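Local coordinates for protein molinate hydrolase (PDB 4UB9) that probably hydrolyses carbon-nitrogen bonds other than peptide bonds, and is a zinc-binding amidohydrolase named for its action on the thiocarbamate pesticide molinate, at residues A[101-105]-A[373-378]; A[132-136]-A[474-480]; A[402-406]-A[458-464]. All coordinates share one frame; numbering follows the deposited sequence.

Contact 1 of 3, residues A[101-105]-A[373-378]; sequences LDGIM and DAGCTD
Asp102 places its carboxylate against the loop from Gly375 to Thr377, and it has the largest share of the buried surface. Its CG is anti to the backbone N (chi1 -169°), and this directs the group across the gap, where CG sits 3.8 Å from Gly375 CA. The two oxygens then do different work. OD2 accepts the hydroxyl of Thr377, with OG1 to OD2 at 2.8 Å and the hydroxyl lying nearly in line with the C-O bond. OD1 turns back to its own segment and takes Met105 N at 3.1 Å, a straight bond (175° at the hydrogen) that arrives from above the carboxylate, 61° out of its plane. This is an N-cap: one buried carboxylate closes the start of the short, weakly bonded helix 103-106 and also ties that helix to 373-378.

The segment 373-378 is the loop after strand 368-370, probably a barrel strand, as expected for the TIM-barrel fold of the amidohydrolase family. The side chain of Asp373 comes within about 5 Å of the bound zinc ion and touches the zinc ligand His302; its OD1 is hydrogen-bonded to Asn97. Ile104 packs chiefly on the carbonyl oxygen and CB of this aspartate: CG1 is 3.3 Å from Asp373 O and 3.8 Å from Asp373 CB, the two side chains crossing at about a right angle. At the far end, Met105, with CG anti to the backbone N and chi2 extended, carries SD to 3.9 Å from Asp378 CB and 4.1 Å from Thr377 CG2. The carboxylate of Asp378 leads away from the methionine, with OD2 in a salt bridge to Arg490 and OD1 accepting from Asp380 N as the N-cap of helix 379-383.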
ATOM      1  N   LEU A 101       1.589 -28.273   0.430  1.00 33.59           N
ATOM      2  CA  LEU A 101       0.765 -27.062   0.342  1.00 35.22           C
ATOM      3  C   LEU A 101       1.709 -26.012  -0.210  1.00 40.99           C
ATOM      4  O   LEU A 101       2.798 -25.805   0.335  1.00 52.18           O
ATOM      5  CB  LEU A 101       0.230 -26.623   1.697  1.00 36.00           C
ATOM      6  CG  LEU A 101      -0.836 -27.509   2.356  1.00 38.27           C
ATOM      7  CD1 LEU A 101      -1.341 -26.909   3.665  1.00 37.36           C
ATOM      8  CD2 LEU A 101      -2.011 -27.710   1.421  1.00 39.24           C
ATOM      9  N   ASP A 102       1.311 -25.339  -1.281  1.00 40.44           N
ATOM     10  CA  ASP A 102       2.260 -24.590  -2.131  1.00 37.00           C
ATOM     11  C   ASP A 102       2.761 -23.299  -1.514  1.00 34.57           C
ATOM     12  O   ASP A 102       2.168 -22.240  -1.632  1.00 33.99           O
ATOM     13  CB  ASP A 102       1.629 -24.278  -3.495  1.00 44.29           C
ATOM     14  CG  ASP A 102       2.636 -23.747  -4.498  1.00 46.10           C
ATOM     15  OD1 ASP A 102       3.739 -23.267  -4.106  1.00 50.57           O
ATOM     16  OD2 ASP A 102       2.339 -23.875  -5.694  1.00 53.73           O
ATOM     17  N   GLY A 103       3.919 -23.379  -0.900  1.00 34.50           N
ATOM     18  CA  GLY A 103       4.464 -22.249  -0.155  1.00 31.85           C
ATOM     19  C   GLY A 103       5.045 -21.142  -0.999  1.00 37.03           C
ATOM     20  O   GLY A 103       4.990 -19.948  -0.618  1.00 38.32           O
ATOM     21  N   ILE A 104       5.637 -21.510  -2.127  1.00 36.65           N
ATOM     22  CA  ILE A 104       6.230 -20.498  -3.028  1.00 39.87           C
ATOM     23  C   ILE A 104       5.125 -19.586  -3.512  1.00 37.19           C
ATOM     24  O   ILE A 104       5.269 -18.367  -3.534  1.00 39.68           O
ATOM     25  CB  ILE A 104       6.954 -21.136  -4.239  1.00 41.27           C
ATOM     26  CG1 ILE A 104       8.260 -21.746  -3.758  1.00 43.07           C
ATOM     27  CG2 ILE A 104       7.204 -20.123  -5.346  1.00 40.43           C
ATOM     28  CD1 ILE A 104       9.364 -20.755  -3.471  1.00 43.57           C
ATOM     29  N   MET A 105       4.006 -20.182  -3.880  1.00 37.26           N
ATOM     30  CA  MET A 105       2.811 -19.394  -4.245  1.00 36.21           C
ATOM     31  C   MET A 105       2.482 -18.375  -3.178  1.00 32.17           C
ATOM     32  O   MET A 105       2.278 -17.209  -3.447  1.00 32.43           O
ATOM     33  CB  MET A 105       1.615 -20.299  -4.456  1.00 35.01           C
ATOM     34  CG  MET A 105       0.418 -19.616  -5.131  1.00 43.76           C
ATOM     35  SD  MET A 105      -0.948 -20.808  -5.219  1.00 49.00           S
ATOM     36  CE  MET A 105      -1.317 -20.751  -3.468  1.00 49.33           C
ATOM     37  N   ASP A 373      11.688 -26.501  -3.877  1.00 32.33           N
ATOM     38  CA  ASP A 373      10.680 -25.671  -3.224  1.00 33.22           C
ATOM     39  C   ASP A 373       9.375 -25.805  -3.962  1.00 33.88           C
ATOM     40  O   ASP A 373       8.477 -25.006  -3.780  1.00 34.13           O
ATOM     41  CB  ASP A 373      11.104 -24.172  -3.125  1.00 36.76           C
ATOM     42  CG  ASP A 373      11.838 -23.796  -1.790  1.00 42.87           C
ATOM     43  OD1 ASP A 373      11.621 -24.462  -0.745  1.00 46.30           O
ATOM     44  OD2 ASP A 373      12.644 -22.824  -1.799  1.00 42.45           O
ATOM     45  N   ALA A 374       9.265 -26.805  -4.825  1.00 36.60           N
ATOM     46  CA  ALA A 374       8.123 -26.845  -5.742  1.00 33.98           C
ATOM     47  C   ALA A 374       6.851 -27.258  -5.081  1.00 31.30           C
ATOM     48  O   ALA A 374       6.842 -27.992  -4.078  1.00 32.22           O
ATOM     49  CB  ALA A 374       8.408 -27.746  -6.918  1.00 34.10           C
ATOM     50  N   GLY A 375       5.765 -26.795  -5.663  1.00 31.33           N
ATOM     51  CA  GLY A 375       4.415 -27.096  -5.160  1.00 33.90           C
ATOM     52  C   GLY A 375       3.430 -27.245  -6.291  1.00 32.71           C
ATOM     53  O   GLY A 375       3.706 -26.921  -7.423  1.00 30.35           O
ATOM     54  N   CYS A 376       2.268 -27.767  -5.969  1.00 36.85           N
ATOM     55  CA  CYS A 376       1.199 -27.896  -6.944  1.00 36.63           C
ATOM     56  C   CYS A 376       0.401 -26.597  -6.954  1.00 36.48           C
ATOM     57  O   CYS A 376      -0.533 -26.365  -6.174  1.00 35.50           O
ATOM     58  CB  CYS A 376       0.344 -29.119  -6.656  1.00 38.46           C
ATOM     59  SG  CYS A 376      -1.097 -29.178  -7.737  1.00 48.56           S
ATOM     60  N   THR A 377       0.781 -25.744  -7.883  1.00 37.72           N
ATOM     61  CA  THR A 377       0.298 -24.378  -7.943  1.00 37.91           C
ATOM     62  C   THR A 377      -1.130 -24.270  -8.443  1.00 37.21           C
ATOM     63  O   THR A 377      -1.540 -24.942  -9.375  1.00 36.94           O
ATOM     64  CB  THR A 377       1.206 -23.526  -8.854  1.00 39.03           C
ATOM     65  OG1 THR A 377       2.557 -23.742  -8.448  1.00 39.92           O
ATOM     66  CG2 THR A 377       0.887 -22.025  -8.729  1.00 35.61           C
ATOM     67  N   ASP A 378      -1.895 -23.407  -7.790  1.00 36.07           N
ATOM     68  CA  ASP A 378      -3.305 -23.253  -8.135  1.00 36.51           C
ATOM     69  C   ASP A 378      -3.447 -22.853  -9.604  1.00 33.59           C
ATOM     70  O   ASP A 378      -2.776 -21.918 -10.056  1.00 31.48           O
ATOM     71  CB  ASP A 378      -3.965 -22.198  -7.245  1.00 36.02           C
ATOM     72  CG  ASP A 378      -5.476 -22.204  -7.353  1.00 35.73           C
ATOM     73  OD1 ASP A 378      -6.003 -21.547  -8.277  1.00 35.95           O
ATOM     74  OD2 ASP A 378      -6.135 -22.830  -6.504  1.00 34.91           O
TER

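Contact 2 of 3, residues A[132-136]-A[474-480]; sequences IALRG and IDFHGLP
Arg135 reaches along the loop 474-480 and holds Leu479 O with two nitrogens of one side of its guanidinium. NE lies 3.2 Å and NH2 3.0 Å from Leu479 O, and both N-H bonds are bent to 143°. The oxygen lies 18° out of the guanidinium plane, and both nitrogens approach it from the same face of the carbonyl plane. The arginine side chain gets there by bending at chi2 and at chi3 (-87°), and on the way it passes Phe476 O, which is 3.2 Å from Arg135 CG. Pro480, preceded by a cis peptide bond, crosses the arginine obliquely; its CD is 3.5 Å from Arg135 NH2 and 4.2 Å from Ile132 CG1.

On the other flank the contact is apolar. Leu134 and Ile474 meet tip to tip, CD2 to CG2 at 4.1 Å, whereas Leu479 runs obliquely past Leu134 and sets CD1 4.1 Å from Leu134 CB. The ring of Phe476 lies by the last helical carbonyl, CD2 3.5 Å from Arg135 O, and also touches Leu464 and Val467 of strand 464-469. The arrangement therefore docks the C-terminal turn of helix 122-135, probably one of the helices that flank the barrel, since it connects the parallel strands 88-95 and 138-143, onto the loop that follows the short strand 472-473.

Because the acceptor is a neutral peptide carbonyl, the grip is a charge-assisted pair of hydrogen bonds, not a salt bridge. The arginine may still polarise the C=O of Leu479, and the two bonds to one oxygen restrict the placement of the loop beside the Leu134-Ile474-Leu479 packing.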
ATOM      1  N   ILE A 132       0.869 -36.058  -7.891  1.00 31.95           N
ATOM      2  CA  ILE A 132       1.473 -35.352  -8.997  1.00 33.71           C
ATOM      3  C   ILE A 132       2.992 -35.536  -9.037  1.00 35.79           C
ATOM      4  O   ILE A 132       3.588 -35.603 -10.093  1.00 37.09           O
ATOM      5  CB  ILE A 132       1.111 -33.879  -8.948  1.00 38.42           C
ATOM      6  CG1 ILE A 132      -0.360 -33.745  -9.331  1.00 39.55           C
ATOM      7  CG2 ILE A 132       1.976 -33.059  -9.904  1.00 37.72           C
ATOM      8  CD1 ILE A 132      -0.891 -32.340  -9.244  1.00 42.79           C
ATOM      9  N   ALA A 133       3.613 -35.661  -7.876  1.00 35.06           N
ATOM     10  CA  ALA A 133       5.039 -35.959  -7.839  1.00 34.68           C
ATOM     11  C   ALA A 133       5.272 -37.363  -8.400  1.00 32.75           C
ATOM     12  O   ALA A 133       6.139 -37.563  -9.243  1.00 32.08           O
ATOM     13  CB  ALA A 133       5.576 -35.853  -6.432  1.00 31.95           C
ATOM     14  N   LEU A 134       4.446 -38.293  -7.930  1.00 31.71           N
ATOM     15  CA  LEU A 134       4.478 -39.689  -8.362  1.00 34.93           C
ATOM     16  C   LEU A 134       4.293 -39.833  -9.886  1.00 39.79           C
ATOM     17  O   LEU A 134       5.013 -40.591 -10.561  1.00 37.55           O
ATOM     18  CB  LEU A 134       3.428 -40.491  -7.646  1.00 33.44           C
ATOM     19  CG  LEU A 134       3.471 -42.006  -7.851  1.00 37.80           C
ATOM     20  CD1 LEU A 134       4.831 -42.594  -7.546  1.00 40.04           C
ATOM     21  CD2 LEU A 134       2.414 -42.695  -6.994  1.00 38.38           C
ATOM     22  N   ARG A 135       3.395 -39.027 -10.428  1.00 37.18           N
ATOM     23  CA  ARG A 135       3.193 -38.939 -11.879  1.00 41.03           C
ATOM     24  C   ARG A 135       4.458 -38.569 -12.645  1.00 40.07           C
ATOM     25  O   ARG A 135       4.665 -39.006 -13.753  1.00 41.91           O
ATOM     26  CB  ARG A 135       2.156 -37.904 -12.209  1.00 42.07           C
ATOM     27  CG  ARG A 135       1.651 -37.992 -13.630  1.00 44.46           C
ATOM     28  CD  ARG A 135       1.415 -36.624 -14.212  1.00 45.15           C
ATOM     29  NE  ARG A 135       0.090 -36.146 -13.898  1.00 44.95           N
ATOM     30  CZ  ARG A 135      -0.249 -34.869 -13.656  1.00 48.86           C
ATOM     31  NH1 ARG A 135       0.643 -33.893 -13.578  1.00 42.06           N
ATOM     32  NH2 ARG A 135      -1.525 -34.565 -13.444  1.00 46.29           N
ATOM     33  N   GLY A 136       5.319 -37.773 -12.035  1.00 39.18           N
ATOM     34  CA  GLY A 136       6.644 -37.481 -12.607  1.00 34.09           C
ATOM     35  C   GLY A 136       7.745 -38.477 -12.214  1.00 31.23           C
ATOM     36  O   GLY A 136       8.931 -38.202 -12.375  1.00 32.80           O
ATOM     37  N   ILE A 474       2.222 -48.405 -11.163  1.00 47.31           N
ATOM     38  CA  ILE A 474       1.318 -47.293 -11.023  1.00 44.88           C
ATOM     39  C   ILE A 474       0.765 -46.886 -12.374  1.00 40.19           C
ATOM     40  O   ILE A 474       1.526 -46.661 -13.317  1.00 36.24           O
ATOM     41  CB  ILE A 474       2.076 -46.058 -10.433  1.00 45.65           C
ATOM     42  CG1 ILE A 474       2.798 -46.412  -9.130  1.00 48.92           C
ATOM     43  CG2 ILE A 474       1.129 -44.886 -10.214  1.00 44.79           C
ATOM     44  CD1 ILE A 474       1.912 -46.957  -8.026  1.00 51.95           C
ATOM     45  N   ASP A 475      -0.543 -46.680 -12.436  1.00 46.67           N
ATOM     46  CA  ASP A 475      -1.152 -45.999 -13.626  1.00 51.34           C
ATOM     47  C   ASP A 475      -0.888 -44.484 -13.560  1.00 50.98           C
ATOM     48  O   ASP A 475      -1.767 -43.678 -13.237  1.00 49.60           O
ATOM     49  CB  ASP A 475      -2.653 -46.291 -13.771  1.00 48.19           C
ATOM     50  CG  ASP A 475      -3.258 -45.603 -14.963  1.00 49.19           C
ATOM     51  OD1 ASP A 475      -2.502 -45.084 -15.843  1.00 50.70           O
ATOM     52  OD2 ASP A 475      -4.506 -45.527 -14.999  1.00 57.49           O
ATOM     53  N   PHE A 476       0.342 -44.107 -13.875  1.00 50.16           N
ATOM     54  CA  PHE A 476       0.805 -42.766 -13.517  1.00 50.58           C
ATOM     55  C   PHE A 476       0.110 -41.687 -14.327  1.00 47.80           C
ATOM     56  O   PHE A 476      -0.166 -40.609 -13.803  1.00 48.13           O
ATOM     57  CB  PHE A 476       2.337 -42.627 -13.500  1.00 49.89           C
ATOM     58  CG  PHE A 476       3.000 -42.820 -14.807  1.00 47.73           C
ATOM     59  CD1 PHE A 476       3.291 -44.096 -15.256  1.00 49.39           C
ATOM     60  CD2 PHE A 476       3.411 -41.735 -15.551  1.00 47.76           C
ATOM     61  CE1 PHE A 476       3.925 -44.282 -16.470  1.00 49.50           C
ATOM     62  CE2 PHE A 476       4.053 -41.909 -16.756  1.00 48.58           C
ATOM     63  CZ  PHE A 476       4.312 -43.182 -17.221  1.00 50.25           C
ATOM     64  N   HIS A 477      -0.288 -42.026 -15.540  1.00 46.17           N
ATOM     65  CA  HIS A 477      -1.040 -41.078 -16.353  1.00 48.83           C
ATOM     66  C   HIS A 477      -2.457 -40.796 -15.845  1.00 47.58           C
ATOM     67  O   HIS A 477      -3.032 -39.775 -16.162  1.00 49.26           O
ATOM     68  CB  HIS A 477      -1.083 -41.514 -17.811  1.00 55.20           C
ATOM     69  CG  HIS A 477       0.200 -41.252 -18.525  1.00 64.32           C
ATOM     70  ND1 HIS A 477       0.970 -42.257 -19.073  1.00 64.30           N
ATOM     71  CD2 HIS A 477       0.881 -40.100 -18.727  1.00 64.50           C
ATOM     72  CE1 HIS A 477       2.063 -41.735 -19.595  1.00 64.78           C
ATOM     73  NE2 HIS A 477       2.033 -40.428 -19.399  1.00 66.66           N
ATOM     74  N   GLY A 478      -3.017 -41.680 -15.041  1.00 45.76           N
ATOM     75  CA  GLY A 478      -4.329 -41.413 -14.416  1.00 46.44           C
ATOM     76  C   GLY A 478      -4.287 -40.605 -13.101  1.00 51.52           C
ATOM     77  O   GLY A 478      -5.258 -40.602 -12.341  1.00 48.81           O
ATOM     78  N   LEU A 479      -3.142 -39.984 -12.791  1.00 48.89           N
ATOM     79  CA  LEU A 479      -2.962 -39.246 -11.524  1.00 43.96           C
ATOM     80  C   LEU A 479      -3.080 -37.786 -11.782  1.00 39.17           C
ATOM     81  O   LEU A 479      -2.639 -37.317 -12.810  1.00 41.06           O
ATOM     82  CB  LEU A 479      -1.601 -39.494 -10.913  1.00 44.05           C
ATOM     83  CG  LEU A 479      -1.318 -40.909 -10.442  1.00 43.09           C
ATOM     84  CD1 LEU A 479       0.146 -41.015 -10.044  1.00 44.44           C
ATOM     85  CD2 LEU A 479      -2.209 -41.312  -9.286  1.00 41.00           C
ATOM     86  N   PRO A 480      -3.642 -37.043 -10.846  1.00 39.47           N
ATOM     87  CA  PRO A 480      -4.117 -37.493  -9.541  1.00 41.27           C
ATOM     88  C   PRO A 480      -5.473 -38.113  -9.658  1.00 40.02           C
ATOM     89  O   PRO A 480      -6.224 -37.790 -10.568  1.00 42.35           O
ATOM     90  CB  PRO A 480      -4.198 -36.181  -8.721  1.00 40.26           C
ATOM     91  CG  PRO A 480      -4.511 -35.151  -9.752  1.00 40.37           C
ATOM     92  CD  PRO A 480      -3.781 -35.578 -11.000  1.00 39.73           C
TER

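Contact 3 of 3, residues A[402-406]-A[458-464]; sequences FVWMQ and ITNMRTL
The ring of Phe402 carries Arg462 CG over one face, 3.9 Å from the centroid and 24° off the normal, a CH-pi contact. It belongs to the packing of helix 400-410 on the 3-10 turns 458-462, which lead into strand 464-469 of the amidohydrolase fold. Beyond CG the arginine runs extended to NE, and the guanidinium lies alongside the base of the phenylalanine, where one guanidinium face receives Phe402 CB; ring and guanidinium planes stand 47° apart. Its NH1 is engaged in a salt bridge with Glu399, and NH2 reaches Val403 CG2 at 3.7 Å.

Other ring atoms meet Met461 and Leu464. Phe402 CD1 lies 3.8 Å from Met461 CB, and Leu464 CD1 stands at the edge near the ring plane, 4.2 Å from CZ. One turn further along the helix Met405 extends its chain so that SD comes 3.9 Å from Met461 CG, the two methionines crossing at about a right angle; Met405 also touches Ala418, and Met461 touches Ile419, of helix 415-421. Met405 CB also touches Ile458 CG1 at 3.8 Å, while the other branch of that isoleucine, CG2, lies 3.9 Å from Gln406 CA. Gln406 sends NE2 to Glu392 and Glu410, and its OE1 rests 3.9 Å from the methyl CG2 of Thr459.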
ATOM      1  N   PHE A 402      12.939 -32.558 -13.257  1.00 34.95           N
ATOM      2  CA  PHE A 402      13.495 -32.612 -14.620  1.00 31.51           C
ATOM      3  C   PHE A 402      14.195 -31.314 -14.965  1.00 29.52           C
ATOM      4  O   PHE A 402      15.319 -31.282 -15.403  1.00 32.79           O
ATOM      5  CB  PHE A 402      12.427 -32.866 -15.684  1.00 33.41           C
ATOM      6  CG  PHE A 402      11.607 -34.125 -15.479  1.00 35.76           C
ATOM      7  CD1 PHE A 402      12.193 -35.346 -15.172  1.00 34.46           C
ATOM      8  CD2 PHE A 402      10.220 -34.085 -15.624  1.00 37.94           C
ATOM      9  CE1 PHE A 402      11.419 -36.479 -14.963  1.00 35.44           C
ATOM     10  CE2 PHE A 402       9.451 -35.235 -15.449  1.00 36.26           C
ATOM     11  CZ  PHE A 402      10.049 -36.428 -15.101  1.00 36.77           C
ATOM     12  N   VAL A 403      13.562 -30.224 -14.624  1.00 33.97           N
ATOM     13  CA  VAL A 403      14.142 -28.910 -14.857  1.00 32.58           C
ATOM     14  C   VAL A 403      15.432 -28.688 -14.067  1.00 32.62           C
ATOM     15  O   VAL A 403      16.392 -28.044 -14.544  1.00 32.57           O
ATOM     16  CB  VAL A 403      13.127 -27.795 -14.520  1.00 34.14           C
ATOM     17  CG1 VAL A 403      13.747 -26.401 -14.664  1.00 36.53           C
ATOM     18  CG2 VAL A 403      11.915 -27.919 -15.443  1.00 36.59           C
ATOM     19  N   TRP A 404      15.441 -29.159 -12.835  1.00 32.37           N
ATOM     20  CA  TRP A 404      16.630 -29.014 -11.946  1.00 36.44           C
ATOM     21  C   TRP A 404      17.859 -29.681 -12.579  1.00 32.82           C
ATOM     22  O   TRP A 404      18.920 -29.088 -12.725  1.00 32.91           O
ATOM     23  CB  TRP A 404      16.330 -29.665 -10.578  1.00 36.53           C
ATOM     24  CG  TRP A 404      17.358 -29.433  -9.504  1.00 35.82           C
ATOM     25  CD1 TRP A 404      17.283 -28.533  -8.491  1.00 36.29           C
ATOM     26  CD2 TRP A 404      18.575 -30.144  -9.320  1.00 33.86           C
ATOM     27  NE1 TRP A 404      18.378 -28.648  -7.673  1.00 37.09           N
ATOM     28  CE2 TRP A 404      19.190 -29.626  -8.168  1.00 33.76           C
ATOM     29  CE3 TRP A 404      19.202 -31.185 -10.016  1.00 35.86           C
ATOM     30  CZ2 TRP A 404      20.404 -30.093  -7.702  1.00 37.14           C
ATOM     31  CZ3 TRP A 404      20.398 -31.661  -9.548  1.00 36.47           C
ATOM     32  CH2 TRP A 404      20.995 -31.115  -8.395  1.00 38.58           C
ATOM     33  N   MET A 405      17.639 -30.921 -12.977  1.00 31.94           N
ATOM     34  CA  MET A 405      18.670 -31.730 -13.640  1.00 31.36           C
ATOM     35  C   MET A 405      19.175 -31.086 -14.898  1.00 31.39           C
ATOM     36  O   MET A 405      20.366 -30.898 -15.098  1.00 30.92           O
ATOM     37  CB  MET A 405      18.138 -33.106 -13.926  1.00 32.56           C
ATOM     38  CG  MET A 405      18.177 -33.984 -12.679  1.00 33.59           C
ATOM     39  SD  MET A 405      17.655 -35.670 -12.983  1.00 39.03           S
ATOM     40  CE  MET A 405      17.263 -36.302 -11.371  1.00 41.27           C
ATOM     41  N   GLN A 406      18.255 -30.615 -15.695  1.00 32.82           N
ATOM     42  CA  GLN A 406      18.627 -29.861 -16.914  1.00 34.96           C
ATOM     43  C   GLN A 406      19.447 -28.629 -16.573  1.00 32.61           C
ATOM     44  O   GLN A 406      20.504 -28.394 -17.158  1.00 37.60           O
ATOM     45  CB  GLN A 406      17.343 -29.464 -17.691  1.00 37.87           C
ATOM     46  CG  GLN A 406      17.646 -28.648 -18.932  1.00 42.32           C
ATOM     47  CD  GLN A 406      16.393 -28.211 -19.657  1.00 39.92           C
ATOM     48  OE1 GLN A 406      15.380 -28.896 -19.639  1.00 45.06           O
ATOM     49  NE2 GLN A 406      16.444 -27.045 -20.229  1.00 37.18           N
ATOM     50  N   ILE A 458      20.043 -35.356 -20.723  1.00 37.47           N
ATOM     51  CA  ILE A 458      19.416 -35.333 -19.408  1.00 34.95           C
ATOM     52  C   ILE A 458      17.909 -35.052 -19.480  1.00 35.27           C
ATOM     53  O   ILE A 458      17.110 -35.610 -18.692  1.00 31.29           O
ATOM     54  CB  ILE A 458      20.146 -34.364 -18.450  1.00 36.67           C
ATOM     55  CG1 ILE A 458      19.712 -34.616 -17.020  1.00 39.26           C
ATOM     56  CG2 ILE A 458      19.941 -32.928 -18.874  1.00 35.81           C
ATOM     57  CD1 ILE A 458      20.104 -35.978 -16.465  1.00 37.63           C
ATOM     58  N   THR A 459      17.501 -34.309 -20.498  1.00 30.66           N
ATOM     59  CA  THR A 459      16.061 -34.122 -20.809  1.00 34.91           C
ATOM     60  C   THR A 459      15.318 -35.463 -21.067  1.00 36.99           C
ATOM     61  O   THR A 459      14.093 -35.528 -20.943  1.00 42.66           O
ATOM     62  CB  THR A 459      15.794 -33.195 -22.023  1.00 36.82           C
ATOM     63  OG1 THR A 459      16.240 -33.834 -23.221  1.00 44.10           O
ATOM     64  CG2 THR A 459      16.524 -31.886 -21.878  1.00 39.14           C
ATOM     65  N   ASN A 460      16.048 -36.519 -21.419  1.00 33.70           N
ATOM     66  CA  ASN A 460      15.438 -37.865 -21.518  1.00 37.97           C
ATOM     67  C   ASN A 460      14.904 -38.435 -20.224  1.00 34.43           C
ATOM     68  O   ASN A 460      14.213 -39.469 -20.208  1.00 30.43           O
ATOM     69  CB  ASN A 460      16.406 -38.881 -22.121  1.00 40.06           C
ATOM     70  CG  ASN A 460      16.635 -38.648 -23.602  1.00 37.81           C
ATOM     71  OD1 ASN A 460      15.732 -38.253 -24.318  1.00 38.39           O
ATOM     72  ND2 ASN A 460      17.844 -38.911 -24.059  1.00 41.29           N
ATOM     73  N   MET A 461      15.213 -37.766 -19.138  1.00 38.01           N
ATOM     74  CA  MET A 461      14.595 -38.117 -17.842  1.00 37.05           C
ATOM     75  C   MET A 461      13.068 -38.038 -17.916  1.00 34.86           C
ATOM     76  O   MET A 461      12.361 -38.743 -17.185  1.00 33.56           O
ATOM     77  CB  MET A 461      15.097 -37.194 -16.726  1.00 35.79           C
ATOM     78  CG  MET A 461      16.551 -37.407 -16.305  1.00 33.81           C
ATOM     79  SD  MET A 461      16.812 -39.019 -15.567  1.00 39.66           S
ATOM     80  CE  MET A 461      15.744 -38.970 -14.121  1.00 40.11           C
ATOM     81  N   ARG A 462      12.588 -37.210 -18.827  1.00 36.24           N
ATOM     82  CA  ARG A 462      11.144 -37.060 -19.018  1.00 39.86           C
ATOM     83  C   ARG A 462      10.486 -38.262 -19.706  1.00 39.20           C
ATOM     84  O   ARG A 462       9.291 -38.333 -19.736  1.00 39.07           O
ATOM     85  CB  ARG A 462      10.829 -35.817 -19.819  1.00 37.25           C
ATOM     86  CG  ARG A 462      11.139 -34.532 -19.083  1.00 42.69           C
ATOM     87  CD  ARG A 462      11.093 -33.341 -20.035  1.00 45.74           C
ATOM     88  NE  ARG A 462      11.362 -32.052 -19.377  1.00 47.70           N
ATOM     89  CZ  ARG A 462      10.477 -31.338 -18.675  1.00 39.33           C
ATOM     90  NH1 ARG A 462       9.255 -31.781 -18.502  1.00 41.78           N
ATOM     91  NH2 ARG A 462      10.819 -30.174 -18.155  1.00 37.52           N
ATOM     92  N   THR A 463      11.260 -39.170 -20.284  1.00 39.36           N
ATOM     93  CA  THR A 463      10.696 -40.210 -21.185  1.00 39.27           C
ATOM     94  C   THR A 463      10.173 -41.404 -20.393  1.00 42.14           C
ATOM     95  O   THR A 463      10.362 -42.558 -20.785  1.00 41.27           O
ATOM     96  CB  THR A 463      11.705 -40.685 -22.253  1.00 36.28           C
ATOM     97  OG1 THR A 463      12.797 -41.355 -21.603  1.00 39.73           O
ATOM     98  CG2 THR A 463      12.229 -39.520 -23.054  1.00 32.88           C
ATOM     99  N   LEU A 464       9.432 -41.113 -19.326  1.00 42.22           N
ATOM    100  CA  LEU A 464       8.885 -42.170 -18.451  1.00 44.09           C
ATOM    101  C   LEU A 464       7.895 -43.101 -19.125  1.00 43.97           C
ATOM    102  O   LEU A 464       6.935 -42.648 -19.672  1.00 46.59           O
ATOM    103  CB  LEU A 464       8.137 -41.567 -17.277  1.00 43.29           C
ATOM    104  CG  LEU A 464       8.968 -41.016 -16.134  1.00 46.70           C
ATOM    105  CD1 LEU A 464       8.067 -40.160 -15.247  1.00 46.00           C
ATOM    106  CD2 LEU A 464       9.570 -42.162 -15.346  1.00 47.83           C
TER

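In the fold
Contacts 1 and 2 are buried and contact 3 is partly so. Contact 1, the closest to the chain centre and to the zinc, relies on a carboxylate that accepts from a hydroxyl and a backbone N. Contact 2 combines an arginine-carbonyl grip with aliphatic packing, and contact 3 is apolar and CH-pi in character, its one arginine pairing with Glu399 outside it. Contact 2 touches both others: Ile132 CD1 is 3.5 Å from Cys376 SG, and Gly136 O is 3.4 Å from Phe402 CZ. Segment 132-136 thus touches loop 373-378 through its helix and helix 400-410 through Gly136, whereas contacts 1 and 3 stay about 8 Å apart at their nearest atoms.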